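Local coordinates for hypothetical protein PG1100 (Porphyromonas gingivalis, PDB 1ZBS) that is of unknown function but probably acts as an ATP-dependent N-acetylglucosamine kinase of the two-domain actin-like (ASKHA) superfamily, at residues I60-C70 and L86-D97; E144-F154 and L215-R226. All blocks are in the same frame, centred on the assembly; numbering follows the deposited sequence.

Interaction 1 (I60-C70 and L86-D97); sequences IRAVYFYGAGC and LPHCDRIEVAGD
Val63 lies alongside Ile92, its branch CG1 against the tip of the isoleucine, with CG1 only 3.3 Å from Ile92 CD1, tighter than carbon atoms normally pack. The two project side by side from the same face of neighbouring parallel strands, 62-67 and 91-95, joined by helix 75-85 in a beta-alpha-beta crossover within the mixed 3-2-1-4-5 sheet of an actin-like (ASKHA) domain. Phe65, Ile92 and Val94 of this apolar face touch that helix, and the beta-branched Val63, Ile92 and Val94 suit strands because they favour an extended backbone. Holding CG1 between the backbone N and the carbonyl carbon, Val63 (chi1 36°) also brings that methyl to 3.6 Å from Cys89 SG.

The backbone ladder belongs to the odd residues of 62-67: Val63, Phe65 and Gly67 donate to Arg91, Glu93 and Ala95, while Val63 and Phe65 accept from Glu93 and Ala95. The bond from Phe65 N to Glu93 O is nearly straight (2.9 Å, 175°). Their even neighbours bond instead to strand 2-7, which places 62-67 inside the sheet and 91-95 at its edge within the chain.

On the reverse face, Tyr64 lies beside Glu93, whose OE2 reaches the ring edge, 3.6 Å from CE2; ring and carboxylate stand 75° apart, and the ring also stacks with His278. Tyr66 packs its CE1 against the small Ala95 CB, and its hydroxyl is bonded to Arg103 and His278. At the entry to the strands Arg61, bent at chi2 and chi3, presents its guanidinium edge to Asp90, NE 3.8 Å from OD1 in a long salt bridge, while NH2 bonds to Ser58 O. At the far end, Cys70 SG settles 3.7 Å from Val94 CG1.

Interaction 2 (E144-F154 and L215-R226); sequences EGSGAVLGRLF and LVQNSFDDFLVR
A serine hydroxyl, Ser219 OG, reaches out of helix 210-229 to take the backbone N-H of Gly145, in the turn before helix 147-159, over 2.9 Å and with an N-H...O angle of 136°. OG stands anti to its own backbone N and projects from the helix toward that turn. Glycine suits position 145 twice over: its phi is positive, and it sits close between Phe220 and Phe223. The Phe220 ring turns its edge to the glycine, CE1 lying 3.3 Å from Gly145 O, while Val216 O sits over one of its faces.

Just beyond the turn, Ser146 is the N-cap of helix 147-159, its OG accepting from Val149 N. This helix runs roughly antiparallel to helix 210-229 but well tilted, with 136° between the short segments, in the second of the two domains expected of an ASKHA protein. Leu150 is a knob in a hole made by Leu215, Val216, Ser219 and Phe220, its CD2 3.7 Å from Ser219 CB. Farther along, Leu215 CD1 comes up against the backbone of Phe154 and meets that ring at its edge.

Glu144, bent at chi2, lays its CB on the backbone of Phe223 and sends OE1 to Arg226 NE, 2.9 Å away. The bond is weak at 124°, so charge attraction probably matters more than direction. A water bridges the pair, donating to OE1 and accepting from Arg226 NH2, while Glu144 OE2 bonds to Asn227 and forms a salt bridge with Lys160 of the second subunit.

The two contacts lie on opposite sides of the chain's centre, about 32 Å between centres and about 11 Å between nearest atoms, and share no element. Interaction 1 ties an inner strand to an edge strand of the first five-stranded sheet; it is partly buried, and its main polar links are regular backbone bonds, with its charged side chains partly or fully exposed. Interaction 2 is a more buried helix-helix and turn-helix contact beside the second sheet, whose strand 120-125 Phe223 touches. There side chains supply the polar links, including a buried glutamate. It alone reaches the second subunit, so it joins tertiary packing to the dimer.

Interaction 1 (I60-C70 and L86-D97)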
loop_
_atom_site.group_PDB
_atom_site.type_symbol
_atom_site.label_atom_id
_atom_site.label_comp_id
_atom_site.label_asym_id
_atom_site.label_seq_id
_atom_site.Cartn_x
_atom_site.Cartn_y
_atom_site.Cartn_z
ATOM N N ILE A 60 -16.963 -20.805 -33.895
ATOM C CA ILE A 60 -16.726 -20.963 -32.467
ATOM C C ILE A 60 -17.804 -21.830 -31.844
ATOM O O ILE A 60 -18.926 -21.378 -31.617
ATOM C CB ILE A 60 -16.712 -19.615 -31.743
ATOM C CG1 ILE A 60 -15.672 -18.694 -32.372
ATOM C CG2 ILE A 60 -16.409 -19.836 -30.266
ATOM C CD1 ILE A 60 -14.269 -19.250 -32.372
ATOM N N ARG A 61 -17.443 -23.076 -31.556
ATOM C CA ARG A 61 -18.371 -24.043 -30.981
ATOM C C ARG A 61 -18.343 -24.039 -29.454
ATOM O O ARG A 61 -19.225 -24.600 -28.795
ATOM C CB ARG A 61 -18.036 -25.438 -31.518
ATOM C CG ARG A 61 -18.177 -25.563 -33.036
ATOM C CD ARG A 61 -19.584 -26.001 -33.432
ATOM N NE ARG A 61 -20.601 -25.058 -32.983
ATOM C CZ ARG A 61 -20.708 -23.812 -33.430
ATOM N NH1 ARG A 61 -21.666 -23.020 -32.966
ATOM N NH2 ARG A 61 -19.863 -23.361 -34.349
ATOM N N ALA A 62 -17.319 -23.403 -28.897
ATOM C CA ALA A 62 -17.168 -23.307 -27.455
ATOM C C ALA A 62 -16.148 -22.232 -27.128
ATOM O O ALA A 62 -15.277 -21.911 -27.941
ATOM C CB ALA A 62 -16.724 -24.650 -26.865
ATOM N N VAL A 63 -16.287 -21.670 -25.934
ATOM C CA VAL A 63 -15.405 -20.621 -25.436
ATOM C C VAL A 63 -15.080 -20.886 -23.964
ATOM O O VAL A 63 -15.962 -21.223 -23.166
ATOM C CB VAL A 63 -16.057 -19.211 -25.601
ATOM C CG1 VAL A 63 -17.546 -19.296 -25.369
ATOM C CG2 VAL A 63 -15.442 -18.228 -24.611
ATOM N N TYR A 64 -13.799 -20.746 -23.633
ATOM C CA TYR A 64 -13.297 -20.955 -22.277
ATOM C C TYR A 64 -12.531 -19.701 -21.847
ATOM O O TYR A 64 -11.489 -19.356 -22.415
ATOM C CB TYR A 64 -12.366 -22.176 -22.219
ATOM C CG TYR A 64 -12.969 -23.450 -22.765
ATOM C CD1 TYR A 64 -12.746 -23.843 -24.085
ATOM C CD2 TYR A 64 -13.756 -24.272 -21.959
ATOM C CE1 TYR A 64 -13.287 -25.030 -24.590
ATOM C CE2 TYR A 64 -14.304 -25.455 -22.449
ATOM C CZ TYR A 64 -14.063 -25.833 -23.765
ATOM O OH TYR A 64 -14.586 -27.020 -24.242
ATOM N N PHE A 65 -13.071 -19.021 -20.843
ATOM C CA PHE A 65 -12.484 -17.794 -20.338
ATOM C C PHE A 65 -11.907 -17.963 -18.944
ATOM O O PHE A 65 -12.528 -18.557 -18.065
ATOM C CB PHE A 65 -13.541 -16.686 -20.337
ATOM C CG PHE A 65 -12.995 -15.332 -20.011
ATOM C CD1 PHE A 65 -12.885 -14.911 -18.688
ATOM C CD2 PHE A 65 -12.558 -14.489 -21.029
ATOM C CE1 PHE A 65 -12.343 -13.668 -18.383
ATOM C CE2 PHE A 65 -12.014 -13.243 -20.739
ATOM C CZ PHE A 65 -11.905 -12.830 -19.414
ATOM N N TYR A 66 -10.703 -17.438 -18.762
ATOM C CA TYR A 66 -10.011 -17.492 -17.487
ATOM C C TYR A 66 -9.554 -16.077 -17.161
ATOM O O TYR A 66 -8.859 -15.444 -17.960
ATOM C CB TYR A 66 -8.799 -18.414 -17.592
ATOM C CG TYR A 66 -9.152 -19.860 -17.840
ATOM C CD1 TYR A 66 -9.682 -20.648 -16.821
ATOM C CD2 TYR A 66 -8.956 -20.443 -19.096
ATOM C CE1 TYR A 66 -10.005 -21.984 -17.038
ATOM C CE2 TYR A 66 -9.278 -21.780 -19.327
ATOM C CZ TYR A 66 -9.802 -22.545 -18.287
ATOM O OH TYR A 66 -10.113 -23.865 -18.491
ATOM N N GLY A 67 -9.947 -15.574 -15.997
ATOM C CA GLY A 67 -9.546 -14.228 -15.621
ATOM C C GLY A 67 -9.701 -13.925 -14.146
ATOM O O GLY A 67 -10.566 -14.492 -13.475
ATOM N N ALA A 68 -8.860 -13.031 -13.638
ATOM C CA ALA A 68 -8.924 -12.649 -12.232
ATOM C C ALA A 68 -10.204 -11.851 -12.001
ATOM O O ALA A 68 -10.494 -10.911 -12.738
ATOM C CB ALA A 68 -7.706 -11.810 -11.860
ATOM N N GLY A 69 -10.968 -12.236 -10.983
ATOM C CA GLY A 69 -12.211 -11.546 -10.684
ATOM C C GLY A 69 -13.406 -12.391 -11.085
ATOM O O GLY A 69 -14.556 -12.066 -10.784
ATOM N N CYS A 70 -13.130 -13.489 -11.773
ATOM C CA CYS A 70 -14.193 -14.371 -12.206
ATOM C C CYS A 70 -14.660 -15.248 -11.056
ATOM O O CYS A 70 -14.710 -16.476 -11.154
ATOM C CB CYS A 70 -13.727 -15.213 -13.390
ATOM S SG CYS A 70 -13.586 -14.227 -14.895
ATOM N N LEU A 86 -21.434 -14.435 -28.956
ATOM C CA LEU A 86 -21.640 -15.550 -29.876
ATOM C C LEU A 86 -22.853 -16.310 -29.356
ATOM O O LEU A 86 -22.720 -17.289 -28.617
ATOM C CB LEU A 86 -20.426 -16.486 -29.929
ATOM C CG LEU A 86 -19.084 -16.028 -30.510
ATOM C CD1 LEU A 86 -19.311 -14.968 -31.572
ATOM C CD2 LEU A 86 -18.193 -15.499 -29.401
ATOM N N PRO A 87 -24.060 -15.848 -29.729
ATOM C CA PRO A 87 -25.341 -16.441 -29.328
ATOM C C PRO A 87 -25.539 -17.858 -29.846
ATOM O O PRO A 87 -26.395 -18.601 -29.350
ATOM C CB PRO A 87 -26.363 -15.457 -29.895
ATOM C CG PRO A 87 -25.680 -14.940 -31.126
ATOM C CD PRO A 87 -24.272 -14.701 -30.635
ATOM N N HIS A 88 -24.750 -18.240 -30.845
ATOM C CA HIS A 88 -24.876 -19.585 -31.400
ATOM C C HIS A 88 -23.782 -20.517 -30.909
ATOM O O HIS A 88 -23.572 -21.589 -31.470
ATOM C CB HIS A 88 -24.897 -19.527 -32.927
ATOM C CG HIS A 88 -26.037 -18.718 -33.468
ATOM N ND1 HIS A 88 -27.346 -18.948 -33.099
ATOM C CD2 HIS A 88 -26.062 -17.647 -34.299
ATOM C CE1 HIS A 88 -28.128 -18.054 -33.675
ATOM N NE2 HIS A 88 -27.373 -17.252 -34.409
ATOM N N CYS A 89 -23.094 -20.102 -29.850
ATOM C CA CYS A 89 -22.035 -20.910 -29.266
ATOM C C CYS A 89 -22.666 -22.017 -28.422
ATOM O O CYS A 89 -23.628 -21.773 -27.699
ATOM C CB CYS A 89 -21.138 -20.049 -28.382
ATOM S SG CYS A 89 -19.668 -20.928 -27.824
ATOM N N ASP A 90 -22.121 -23.225 -28.512
ATOM C CA ASP A 90 -22.647 -24.366 -27.761
ATOM C C ASP A 90 -22.256 -24.399 -26.281
ATOM O O ASP A 90 -23.100 -24.650 -25.424
ATOM C CB ASP A 90 -22.204 -25.685 -28.416
ATOM C CG ASP A 90 -23.063 -26.073 -29.614
ATOM O OD1 ASP A 90 -22.645 -26.985 -30.365
ATOM O OD2 ASP A 90 -24.155 -25.484 -29.802
ATOM N N ARG A 91 -20.982 -24.151 -25.985
ATOM C CA ARG A 91 -20.507 -24.197 -24.607
ATOM C C ARG A 91 -19.680 -22.970 -24.227
ATOM O O ARG A 91 -18.733 -22.599 -24.925
ATOM C CB ARG A 91 -19.681 -25.469 -24.392
ATOM C CG ARG A 91 -19.380 -25.805 -22.937
ATOM C CD ARG A 91 -18.442 -27.010 -22.824
ATOM N NE ARG A 91 -18.984 -28.235 -23.417
ATOM C CZ ARG A 91 -19.957 -28.974 -22.886
ATOM N NH1 ARG A 91 -20.514 -28.624 -21.736
ATOM N NH2 ARG A 91 -20.364 -30.077 -23.505
ATOM N N ILE A 92 -20.050 -22.353 -23.109
ATOM C CA ILE A 92 -19.369 -21.169 -22.603
ATOM C C ILE A 92 -19.070 -21.316 -21.117
ATOM O O ILE A 92 -19.974 -21.265 -20.282
ATOM C CB ILE A 92 -20.223 -19.916 -22.821
ATOM C CG1 ILE A 92 -19.707 -18.780 -21.942
ATOM C CG2 ILE A 92 -21.682 -20.231 -22.544
ATOM C CD1 ILE A 92 -18.276 -18.401 -22.236
ATOM N N GLU A 93 -17.792 -21.499 -20.795
ATOM C CA GLU A 93 -17.347 -21.671 -19.414
ATOM C C GLU A 93 -16.431 -20.538 -18.956
ATOM O O GLU A 93 -15.469 -20.187 -19.642
ATOM C CB GLU A 93 -16.617 -23.010 -19.271
ATOM C CG GLU A 93 -17.502 -24.243 -19.426
ATOM C CD GLU A 93 -16.716 -25.533 -19.277
ATOM O OE1 GLU A 93 -15.947 -25.647 -18.302
ATOM O OE2 GLU A 93 -16.868 -26.435 -20.129
ATOM N N VAL A 94 -16.735 -19.972 -17.791
ATOM C CA VAL A 94 -15.941 -18.879 -17.231
ATOM C C VAL A 94 -15.354 -19.330 -15.905
ATOM O O VAL A 94 -16.079 -19.793 -15.025
ATOM C CB VAL A 94 -16.805 -17.622 -17.002
ATOM C CG1 VAL A 94 -15.915 -16.403 -16.835
ATOM C CG2 VAL A 94 -17.757 -17.428 -18.169
ATOM N N ALA A 95 -14.039 -19.203 -15.770
ATOM C CA ALA A 95 -13.350 -19.617 -14.550
ATOM C C ALA A 95 -12.235 -18.643 -14.189
ATOM O O ALA A 95 -11.819 -17.830 -15.012
ATOM C CB ALA A 95 -12.783 -21.018 -14.729
ATOM N N GLY A 96 -11.754 -18.737 -12.952
ATOM C CA GLY A 96 -10.692 -17.858 -12.497
ATOM C C GLY A 96 -9.365 -18.098 -13.189
ATOM O O GLY A 96 -9.122 -19.173 -13.746
ATOM N N ASP A 97 -8.497 -17.092 -13.154
ATOM C CA ASP A 97 -7.193 -17.202 -13.780
ATOM C C ASP A 97 -6.264 -18.170 -13.052
ATOM O O ASP A 97 -5.353 -18.740 -13.657
ATOM C CB ASP A 97 -6.525 -15.823 -13.890
ATOM C CG ASP A 97 -6.410 -15.105 -12.551
ATOM O OD1 ASP A 97 -5.603 -14.156 -12.471
ATOM O OD2 ASP A 97 -7.121 -15.468 -11.584
#

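Interaction 2 (E144-F154 and L215-R226)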
loop_
_atom_site.group_PDB
_atom_site.type_symbol
_atom_site.label_atom_id
_atom_site.label_comp_id
_atom_site.label_asym_id
_atom_site.label_seq_id
_atom_site.Cartn_x
_atom_site.Cartn_y
_atom_site.Cartn_z
ATOM N N GLU A 144 2.803 -10.894 -2.438
ATOM C CA GLU A 144 4.267 -10.983 -2.347
ATOM C C GLU A 144 4.943 -11.395 -3.676
ATOM O O GLU A 144 4.401 -12.184 -4.444
ATOM C CB GLU A 144 4.663 -11.950 -1.225
ATOM C CG GLU A 144 4.344 -11.439 0.179
ATOM C CD GLU A 144 2.892 -11.660 0.580
ATOM O OE1 GLU A 144 2.510 -11.205 1.677
ATOM O OE2 GLU A 144 2.137 -12.296 -0.187
ATOM N N GLY A 145 6.117 -10.841 -3.951
ATOM C CA GLY A 145 6.823 -11.191 -5.173
ATOM C C GLY A 145 6.184 -10.740 -6.476
ATOM O O GLY A 145 6.716 -11.015 -7.549
ATOM N N SER A 146 5.048 -10.059 -6.387
ATOM C CA SER A 146 4.349 -9.552 -7.562
ATOM C C SER A 146 5.052 -8.286 -8.048
ATOM O O SER A 146 5.757 -7.636 -7.281
ATOM C CB SER A 146 2.912 -9.183 -7.201
ATOM O OG SER A 146 2.933 -8.056 -6.342
ATOM N N GLY A 147 4.830 -7.931 -9.310
ATOM C CA GLY A 147 5.449 -6.747 -9.870
ATOM C C GLY A 147 5.007 -5.449 -9.220
ATOM O O GLY A 147 5.752 -4.473 -9.224
ATOM N N ALA A 148 3.795 -5.411 -8.680
ATOM C CA ALA A 148 3.344 -4.195 -8.021
ATOM C C ALA A 148 4.097 -4.067 -6.704
ATOM O O ALA A 148 4.514 -2.975 -6.325
ATOM C CB ALA A 148 1.842 -4.235 -7.769
ATOM N N VAL A 149 4.288 -5.181 -6.009
ATOM C CA VAL A 149 4.991 -5.109 -4.747
ATOM C C VAL A 149 6.472 -4.838 -4.943
ATOM O O VAL A 149 7.049 -4.025 -4.224
ATOM C CB VAL A 149 4.767 -6.369 -3.917
ATOM C CG1 VAL A 149 5.640 -6.336 -2.666
ATOM C CG2 VAL A 149 3.302 -6.442 -3.517
ATOM N N LEU A 150 7.092 -5.499 -5.916
ATOM C CA LEU A 150 8.506 -5.257 -6.199
ATOM C C LEU A 150 8.654 -3.767 -6.469
ATOM O O LEU A 150 9.578 -3.120 -5.985
ATOM C CB LEU A 150 8.948 -6.033 -7.439
ATOM C CG LEU A 150 8.966 -7.561 -7.331
ATOM C CD1 LEU A 150 9.444 -8.156 -8.669
ATOM C CD2 LEU A 150 9.879 -7.984 -6.192
ATOM N N GLY A 151 7.718 -3.231 -7.244
ATOM C CA GLY A 151 7.742 -1.817 -7.567
ATOM C C GLY A 151 7.654 -0.879 -6.368
ATOM O O GLY A 151 8.459 0.046 -6.257
ATOM N N ARG A 152 6.696 -1.082 -5.468
ATOM C CA ARG A 152 6.618 -0.165 -4.337
ATOM C C ARG A 152 7.806 -0.331 -3.393
ATOM O O ARG A 152 8.302 0.653 -2.835
ATOM C CB ARG A 152 5.305 -0.309 -3.559
ATOM C CG ARG A 152 5.148 -1.573 -2.755
ATOM C CD ARG A 152 4.087 -1.365 -1.676
ATOM N NE ARG A 152 3.419 -2.614 -1.347
ATOM C CZ ARG A 152 3.813 -3.456 -0.403
ATOM N NH1 ARG A 152 4.882 -3.186 0.329
ATOM N NH2 ARG A 152 3.136 -4.578 -0.204
ATOM N N LEU A 153 8.271 -1.563 -3.217
ATOM C CA LEU A 153 9.425 -1.793 -2.360
ATOM C C LEU A 153 10.610 -1.049 -2.976
ATOM O O LEU A 153 11.291 -0.260 -2.315
ATOM C CB LEU A 153 9.743 -3.298 -2.251
ATOM C CG LEU A 153 8.748 -4.175 -1.484
ATOM C CD1 LEU A 153 9.195 -5.635 -1.539
ATOM C CD2 LEU A 153 8.650 -3.716 -0.018
ATOM N N PHE A 154 10.832 -1.283 -4.263
ATOM C CA PHE A 154 11.935 -0.649 -4.966
ATOM C C PHE A 154 11.944 0.887 -4.927
ATOM O O PHE A 154 12.925 1.483 -4.482
ATOM C CB PHE A 154 11.962 -1.127 -6.413
ATOM C CG PHE A 154 13.075 -0.535 -7.215
ATOM C CD1 PHE A 154 14.392 -0.902 -6.979
ATOM C CD2 PHE A 154 12.807 0.402 -8.200
ATOM C CE1 PHE A 154 15.422 -0.339 -7.719
ATOM C CE2 PHE A 154 13.829 0.969 -8.941
ATOM C CZ PHE A 154 15.137 0.598 -8.702
ATOM N N LEU A 215 16.525 -7.387 -2.833
ATOM C CA LEU A 215 15.157 -6.894 -2.713
ATOM C C LEU A 215 14.200 -7.860 -3.421
ATOM O O LEU A 215 13.168 -8.243 -2.867
ATOM C CB LEU A 215 15.036 -5.484 -3.306
ATOM C CG LEU A 215 13.638 -4.844 -3.323
ATOM C CD1 LEU A 215 13.759 -3.309 -3.260
ATOM C CD2 LEU A 215 12.894 -5.272 -4.583
ATOM N N VAL A 216 14.547 -8.263 -4.639
ATOM C CA VAL A 216 13.711 -9.189 -5.400
ATOM C C VAL A 216 13.693 -10.570 -4.754
ATOM O O VAL A 216 12.658 -11.235 -4.699
ATOM C CB VAL A 216 14.208 -9.305 -6.852
ATOM C CG1 VAL A 216 13.411 -10.367 -7.598
ATOM C CG2 VAL A 216 14.052 -7.951 -7.545
ATOM N N GLN A 217 14.859 -10.971 -4.256
ATOM C CA GLN A 217 15.047 -12.251 -3.598
ATOM C C GLN A 217 14.206 -12.381 -2.324
ATOM O O GLN A 217 13.544 -13.399 -2.109
ATOM C CB GLN A 217 16.533 -12.419 -3.272
ATOM C CG GLN A 217 16.889 -13.550 -2.321
ATOM C CD GLN A 217 18.376 -13.551 -1.970
ATOM O OE1 GLN A 217 19.220 -14.001 -2.753
ATOM N NE2 GLN A 217 18.700 -13.022 -0.794
ATOM N N ASN A 218 14.226 -11.352 -1.485
ATOM C CA ASN A 218 13.472 -11.389 -0.245
ATOM C C ASN A 218 11.974 -11.405 -0.487
ATOM O O ASN A 218 11.216 -12.013 0.272
ATOM C CB ASN A 218 13.838 -10.200 0.639
ATOM C CG ASN A 218 15.296 -10.208 1.027
ATOM O OD1 ASN A 218 15.922 -11.269 1.094
ATOM N ND2 ASN A 218 15.848 -9.031 1.295
ATOM N N SER A 219 11.541 -10.746 -1.553
ATOM C CA SER A 219 10.127 -10.718 -1.855
ATOM C C SER A 219 9.658 -12.086 -2.341
ATOM O O SER A 219 8.586 -12.552 -1.952
ATOM C CB SER A 219 9.825 -9.655 -2.904
ATOM O OG SER A 219 8.427 -9.414 -2.943
ATOM N N PHE A 220 10.460 -12.728 -3.188
ATOM C CA PHE A 220 10.112 -14.053 -3.693
ATOM C C PHE A 220 10.098 -15.045 -2.532
ATOM O O PHE A 220 9.235 -15.918 -2.462
ATOM C CB PHE A 220 11.116 -14.534 -4.752
ATOM C CG PHE A 220 10.956 -13.877 -6.103
ATOM C CD1 PHE A 220 9.900 -13.004 -6.362
ATOM C CD2 PHE A 220 11.862 -14.152 -7.125
ATOM C CE1 PHE A 220 9.758 -12.407 -7.616
ATOM C CE2 PHE A 220 11.731 -13.563 -8.377
ATOM C CZ PHE A 220 10.669 -12.689 -8.627
ATOM N N ASP A 221 11.057 -14.909 -1.619
ATOM C CA ASP A 221 11.131 -15.811 -0.477
ATOM C C ASP A 221 9.861 -15.628 0.361
ATOM O O ASP A 221 9.245 -16.605 0.793
ATOM C CB ASP A 221 12.377 -15.507 0.370
ATOM C CG ASP A 221 12.617 -16.550 1.450
ATOM O OD1 ASP A 221 12.851 -17.731 1.103
ATOM O OD2 ASP A 221 12.566 -16.192 2.648
ATOM N N ASP A 222 9.485 -14.368 0.560
ATOM C CA ASP A 222 8.298 -13.992 1.309
ATOM C C ASP A 222 7.058 -14.612 0.693
ATOM O O ASP A 222 6.146 -15.045 1.400
ATOM C CB ASP A 222 8.115 -12.473 1.297
ATOM C CG ASP A 222 8.375 -11.846 2.638
ATOM O OD1 ASP A 222 9.500 -11.340 2.850
ATOM O OD2 ASP A 222 7.448 -11.865 3.483
ATOM N N PHE A 223 7.008 -14.614 -0.635
ATOM C CA PHE A 223 5.868 -15.195 -1.322
ATOM C C PHE A 223 5.760 -16.679 -0.989
ATOM O O PHE A 223 4.673 -17.167 -0.665
ATOM C CB PHE A 223 5.972 -15.005 -2.838
ATOM C CG PHE A 223 4.975 -15.825 -3.613
ATOM C CD1 PHE A 223 5.329 -17.072 -4.118
ATOM C CD2 PHE A 223 3.672 -15.372 -3.799
ATOM C CE1 PHE A 223 4.393 -17.863 -4.786
ATOM C CE2 PHE A 223 2.724 -16.153 -4.467
ATOM C CZ PHE A 223 3.086 -17.403 -4.964
ATOM N N LEU A 224 6.876 -17.397 -1.050
ATOM C CA LEU A 224 6.848 -18.827 -0.749
ATOM C C LEU A 224 6.392 -19.073 0.681
ATOM O O LEU A 224 5.478 -19.866 0.934
ATOM C CB LEU A 224 8.233 -19.443 -0.954
ATOM C CG LEU A 224 8.690 -19.438 -2.410
ATOM C CD1 LEU A 224 10.132 -19.916 -2.507
ATOM C CD2 LEU A 224 7.762 -20.329 -3.222
ATOM N N VAL A 225 7.031 -18.376 1.611
ATOM C CA VAL A 225 6.711 -18.508 3.019
ATOM C C VAL A 225 5.220 -18.342 3.330
ATOM O O VAL A 225 4.591 -19.246 3.876
ATOM C CB VAL A 225 7.502 -17.480 3.859
ATOM C CG1 VAL A 225 7.110 -17.594 5.330
ATOM C CG2 VAL A 225 9.007 -17.721 3.698
ATOM N N ARG A 226 4.658 -17.194 2.964
ATOM C CA ARG A 226 3.256 -16.896 3.249
ATOM C C ARG A 226 2.237 -17.398 2.237
ATOM O O ARG A 226 1.035 -17.189 2.415
ATOM C CB ARG A 226 3.089 -15.391 3.393
ATOM C CG ARG A 226 4.165 -14.762 4.245
ATOM C CD ARG A 226 4.457 -13.360 3.764
ATOM N NE ARG A 226 3.405 -12.416 4.110
ATOM C CZ ARG A 226 3.450 -11.613 5.171
ATOM N NH1 ARG A 226 4.495 -11.646 5.987
ATOM N NH2 ARG A 226 2.465 -10.753 5.400
HETATM O O HOH W 1 0.605 -11.009 3.413
#